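Local coordinates for chorismate mutase and shikimate 5-dehydrogenase fusion protein (Clostridium acetobutylicum, PDB 3FBT), which probably reduces 3-dehydroshikimate to shikimate with NADPH through this shikimate dehydrogenase part of a fusion that also carries a chorismate mutase, at residues Leu76-Asn90 with Ser95-Ile107. Sequence-based numbering, arbitrary orientation.
With SO4 (sulfate ion), chain G.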
# COMPACT_ATOMS: atom_id res chain seq x y z
N LEU A 76 -0.48 4.15 -20.34
CA LEU A 76 -0.58 5.52 -19.85
C LEU A 76 -1.43 6.30 -20.81
O LEU A 76 -1.33 6.08 -22.02
CB LEU A 76 0.81 6.17 -19.78
CG LEU A 76 1.89 5.34 -19.05
CD1 LEU A 76 3.22 6.08 -18.86
CD2 LEU A 76 1.37 5.02 -17.70
N TYR A 77 -2.26 7.22 -20.33
CA TYR A 77 -3.04 7.95 -21.30
C TYR A 77 -2.21 9.14 -21.81
O TYR A 77 -2.48 9.74 -22.86
CB TYR A 77 -4.39 8.36 -20.70
CG TYR A 77 -4.26 9.44 -19.66
CD1 TYR A 77 -4.14 9.12 -18.34
CD2 TYR A 77 -4.28 10.79 -20.01
CE1 TYR A 77 -4.00 10.10 -17.37
CE2 TYR A 77 -4.15 11.80 -19.03
CZ TYR A 77 -4.02 11.42 -17.72
OH TYR A 77 -3.87 12.34 -16.71
N GLU A 78 -1.17 9.47 -21.08
CA GLU A 78 -0.36 10.58 -21.50
C GLU A 78 1.06 10.38 -20.94
O GLU A 78 1.20 9.71 -19.92
CB GLU A 78 -1.01 11.82 -20.93
CG GLU A 78 -0.37 13.09 -21.26
CD GLU A 78 -1.14 14.25 -20.59
OE1 GLU A 78 -1.88 14.96 -21.29
OE2 GLU A 78 -1.04 14.44 -19.37
N ILE A 79 2.07 11.01 -21.59
CA ILE A 79 3.51 10.86 -21.29
C ILE A 79 4.23 12.22 -21.56
O ILE A 79 3.98 12.85 -22.59
CB ILE A 79 4.14 9.73 -22.21
CG1 ILE A 79 3.48 8.37 -21.92
CG2 ILE A 79 5.65 9.57 -22.00
CD1 ILE A 79 4.01 7.23 -22.81
N SER A 80 5.05 12.72 -20.64
CA SER A 80 5.71 13.99 -20.88
C SER A 80 6.60 13.95 -22.15
O SER A 80 7.04 12.86 -22.63
CB SER A 80 6.62 14.36 -19.72
OG SER A 80 7.74 13.48 -19.73
N GLU A 81 6.89 15.17 -22.63
CA GLU A 81 7.67 15.40 -23.88
C GLU A 81 9.07 14.78 -23.71
O GLU A 81 9.45 13.89 -24.47
CB GLU A 81 7.72 16.91 -24.27
CG GLU A 81 8.83 17.30 -25.34
CD GLU A 81 8.71 18.74 -25.98
OE1 GLU A 81 7.83 18.97 -26.87
OE2 GLU A 81 9.53 19.63 -25.65
N LYS A 82 9.80 15.20 -22.66
CA LYS A 82 11.03 14.52 -22.23
C LYS A 82 10.97 12.97 -22.24
O LYS A 82 11.84 12.33 -22.80
CB LYS A 82 11.47 15.02 -20.84
CG LYS A 82 12.93 15.25 -20.68
CD LYS A 82 13.34 16.22 -21.75
CE LYS A 82 12.10 16.99 -22.12
NZ LYS A 82 12.27 17.88 -23.28
N ALA A 83 9.97 12.36 -21.62
CA ALA A 83 9.96 10.89 -21.56
C ALA A 83 9.74 10.28 -22.92
O ALA A 83 10.28 9.21 -23.23
CB ALA A 83 8.90 10.31 -20.55
N ARG A 84 8.91 10.93 -23.70
CA ARG A 84 8.67 10.48 -25.06
C ARG A 84 9.98 10.40 -25.84
O ARG A 84 10.25 9.42 -26.52
CB ARG A 84 7.76 11.48 -25.76
CG ARG A 84 6.94 10.80 -26.82
CD ARG A 84 6.65 11.65 -28.08
NE ARG A 84 6.55 10.67 -29.16
CZ ARG A 84 6.61 10.89 -30.47
NH1 ARG A 84 6.75 12.12 -30.97
NH2 ARG A 84 6.51 9.85 -31.28
N LYS A 85 10.78 11.45 -25.73
CA LYS A 85 12.01 11.61 -26.49
C LYS A 85 13.01 10.58 -26.00
O LYS A 85 13.74 9.96 -26.77
CB LYS A 85 12.59 12.98 -26.22
CG LYS A 85 11.84 14.09 -26.91
CD LYS A 85 12.66 15.37 -26.89
CE LYS A 85 12.27 16.26 -28.09
NZ LYS A 85 12.19 17.69 -27.71
N ILE A 86 13.03 10.38 -24.70
CA ILE A 86 13.97 9.48 -24.09
C ILE A 86 13.59 8.09 -24.50
O ILE A 86 14.44 7.25 -24.68
CB ILE A 86 13.99 9.65 -22.56
CG1 ILE A 86 14.53 11.02 -22.17
CG2 ILE A 86 14.85 8.53 -21.91
CD1 ILE A 86 14.40 11.41 -20.64
N GLY A 87 12.30 7.83 -24.64
CA GLY A 87 11.80 6.48 -24.89
C GLY A 87 11.58 5.58 -23.65
O GLY A 87 11.58 4.37 -23.77
N ALA A 88 11.41 6.14 -22.45
CA ALA A 88 11.30 5.28 -21.26
C ALA A 88 10.69 6.10 -20.15
O ALA A 88 10.95 7.29 -20.02
CB ALA A 88 12.70 4.75 -20.81
N VAL A 89 9.89 5.45 -19.35
CA VAL A 89 9.19 6.15 -18.28
C VAL A 89 9.69 5.57 -17.01
O VAL A 89 9.71 4.33 -16.89
CB VAL A 89 7.64 5.98 -18.47
CG1 VAL A 89 6.91 6.19 -17.18
CG2 VAL A 89 7.17 6.99 -19.57
N ASN A 90 10.13 6.37 -16.05
CA ASN A 90 10.41 5.73 -14.74
C ASN A 90 9.50 6.23 -13.63
O ASN A 90 9.71 5.86 -12.49
CB ASN A 90 11.86 5.96 -14.27
CG ASN A 90 12.06 7.36 -13.80
OD1 ASN A 90 11.32 8.23 -14.23
ND2 ASN A 90 13.02 7.60 -12.90
N SER A 95 -4.10 9.84 -11.77
CA SER A 95 -5.15 10.84 -11.48
C SER A 95 -6.50 10.33 -11.96
O SER A 95 -6.60 9.20 -12.35
CB SER A 95 -4.78 12.20 -12.08
OG SER A 95 -5.04 12.14 -13.46
N ARG A 96 -7.52 11.19 -11.92
CA ARG A 96 -8.87 10.86 -12.50
C ARG A 96 -8.87 10.19 -13.86
O ARG A 96 -9.42 9.10 -14.05
CB ARG A 96 -9.71 12.15 -12.59
N GLU A 97 -8.27 10.82 -14.85
CA GLU A 97 -8.18 10.15 -16.15
C GLU A 97 -7.59 8.72 -16.10
O GLU A 97 -8.07 7.81 -16.80
CB GLU A 97 -7.38 10.98 -17.13
CG GLU A 97 -7.53 12.50 -17.00
CD GLU A 97 -7.02 13.22 -18.25
OE1 GLU A 97 -6.83 12.52 -19.29
OE2 GLU A 97 -6.82 14.46 -18.20
N GLY A 98 -6.59 8.49 -15.26
CA GLY A 98 -5.79 7.24 -15.37
C GLY A 98 -4.33 7.54 -15.04
O GLY A 98 -4.04 8.31 -14.15
N ILE A 99 -3.39 6.94 -15.76
CA ILE A 99 -1.99 7.01 -15.31
C ILE A 99 -1.20 7.77 -16.36
O ILE A 99 -1.33 7.55 -17.55
CB ILE A 99 -1.43 5.61 -15.10
CG1 ILE A 99 -2.41 4.78 -14.29
CG2 ILE A 99 -0.06 5.62 -14.35
CD1 ILE A 99 -2.30 3.31 -14.60
N SER A 100 -0.39 8.73 -15.94
CA SER A 100 0.48 9.31 -16.94
C SER A 100 1.96 9.16 -16.51
O SER A 100 2.27 8.76 -15.35
CB SER A 100 0.13 10.75 -17.20
OG SER A 100 0.24 11.39 -15.98
N GLY A 101 2.84 9.47 -17.44
CA GLY A 101 4.25 9.00 -17.31
C GLY A 101 5.24 10.12 -17.46
O GLY A 101 5.02 11.05 -18.26
N PHE A 102 6.32 10.03 -16.68
CA PHE A 102 7.41 10.99 -16.71
C PHE A 102 8.70 10.25 -16.63
O PHE A 102 8.73 9.05 -16.39
CB PHE A 102 7.32 11.94 -15.50
CG PHE A 102 5.99 12.70 -15.47
CD1 PHE A 102 5.91 13.99 -15.92
CD2 PHE A 102 4.81 12.05 -15.08
CE1 PHE A 102 4.66 14.68 -15.92
CE2 PHE A 102 3.56 12.73 -15.07
CZ PHE A 102 3.50 14.04 -15.49
N ASN A 103 9.78 11.01 -16.73
CA ASN A 103 11.09 10.49 -16.58
C ASN A 103 11.87 11.41 -15.73
O ASN A 103 12.26 12.48 -16.18
CB ASN A 103 11.78 10.37 -17.95
CG ASN A 103 13.07 9.58 -17.82
OD1 ASN A 103 13.96 9.97 -17.11
ND2 ASN A 103 13.11 8.41 -18.42
N THR A 104 12.13 11.01 -14.49
CA THR A 104 12.88 11.86 -13.56
C THR A 104 14.36 11.43 -13.39
O THR A 104 15.05 12.06 -12.65
CB THR A 104 12.23 11.81 -12.16
OG1 THR A 104 12.28 10.47 -11.75
CG2 THR A 104 10.72 12.29 -12.22
N ASP A 105 14.85 10.40 -14.10
CA ASP A 105 16.32 10.21 -14.26
C ASP A 105 16.98 11.42 -14.97
O ASP A 105 18.08 11.88 -14.57
CB ASP A 105 16.63 8.96 -15.10
CG ASP A 105 16.25 7.67 -14.37
OD1 ASP A 105 16.42 7.65 -13.12
OD2 ASP A 105 15.73 6.72 -15.01
N TYR A 106 16.34 11.87 -16.04
CA TYR A 106 16.78 13.06 -16.79
C TYR A 106 16.94 14.24 -15.84
O TYR A 106 17.97 14.97 -15.85
CB TYR A 106 15.72 13.38 -17.84
CG TYR A 106 16.05 14.60 -18.69
CD1 TYR A 106 16.64 14.45 -19.92
CD2 TYR A 106 15.78 15.91 -18.23
CE1 TYR A 106 16.97 15.54 -20.72
CE2 TYR A 106 16.12 17.04 -19.02
CZ TYR A 106 16.73 16.84 -20.27
OH TYR A 106 17.07 17.91 -21.12
N ILE A 107 15.95 14.42 -14.94
CA ILE A 107 15.94 15.61 -14.06
C ILE A 107 17.01 15.41 -13.02
O ILE A 107 17.77 16.31 -12.69
CB ILE A 107 14.57 15.77 -13.37
CG1 ILE A 107 13.47 15.88 -14.42
CG2 ILE A 107 14.57 17.02 -12.50
CD1 ILE A 107 12.11 16.39 -13.90
S SO4 G . 10.04 14.91 -17.09
O1 SO4 G . 11.31 15.12 -17.84
O2 SO4 G . 9.48 13.64 -17.53
O3 SO4 G . 10.48 14.97 -15.69
O4 SO4 G . 9.08 16.03 -17.11
O HOH W 1 -2.43 11.06 -14.07
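Asn103 and Asn90 offer a worked example of how two amides can tie a loop to the start of a helix. The contact joins the last two strands at one edge of the mixed sheet, in the substrate-binding domain, to helix 105-115. Asn103 has CG swung away from its own backbone N (chi1 -169°). Its ND2 reaches Ala88 O at 2.9 Å. This bond is almost straight (171°); the acceptor lies in the amide plane, whereas ND2 stands above the plane of the Ala88 carbonyl. Asn103 OD1 is spent differently, capping Tyr106 N. Both bonds fix the rotation of the amide, and Ile86 CD1 packs 3.6 Å from Asn103 CG.

Asn90 grips Thr104 twice. Its OD1 accepts from Thr104 N at 2.9 Å. Its ND2 donates to Thr104 OG1 at 3.2 Å, a hydroxyl that also bonds to Thr91 and Ser247. Further along, an unusual chi1 of -139° puts Lys82 CG over the centre of the Tyr106 ring, a CH-pi contact, and the bend at chi2 lays CD along the same ring; the phenol OH bonds to Asp143.

At the other end, the short, weakly bonded strand 78-79 runs parallel to strand 99-102; just beyond it, Ser80 N donates to Gly101 O at 2.9 Å. Leu76 CD1 presses to 3.5 Å from Gly101 CA, tight even against a residue without a side chain. Tyr77 lies between Glu97 CB over one face and Ser100 CB over the other. A sulfate, probably from the crystallisation liquor, takes bonds from Ser80 OG and Asn103 N through one oxygen.

Asn90 and Asp105 are predicted shikimate ligands, and Asn90 lies near Lys69, the predicted proton acceptor. The paired amide bonds would hold Asn90 against Thr104, beside Asp105, consistent with a preorganised shikimate pocket.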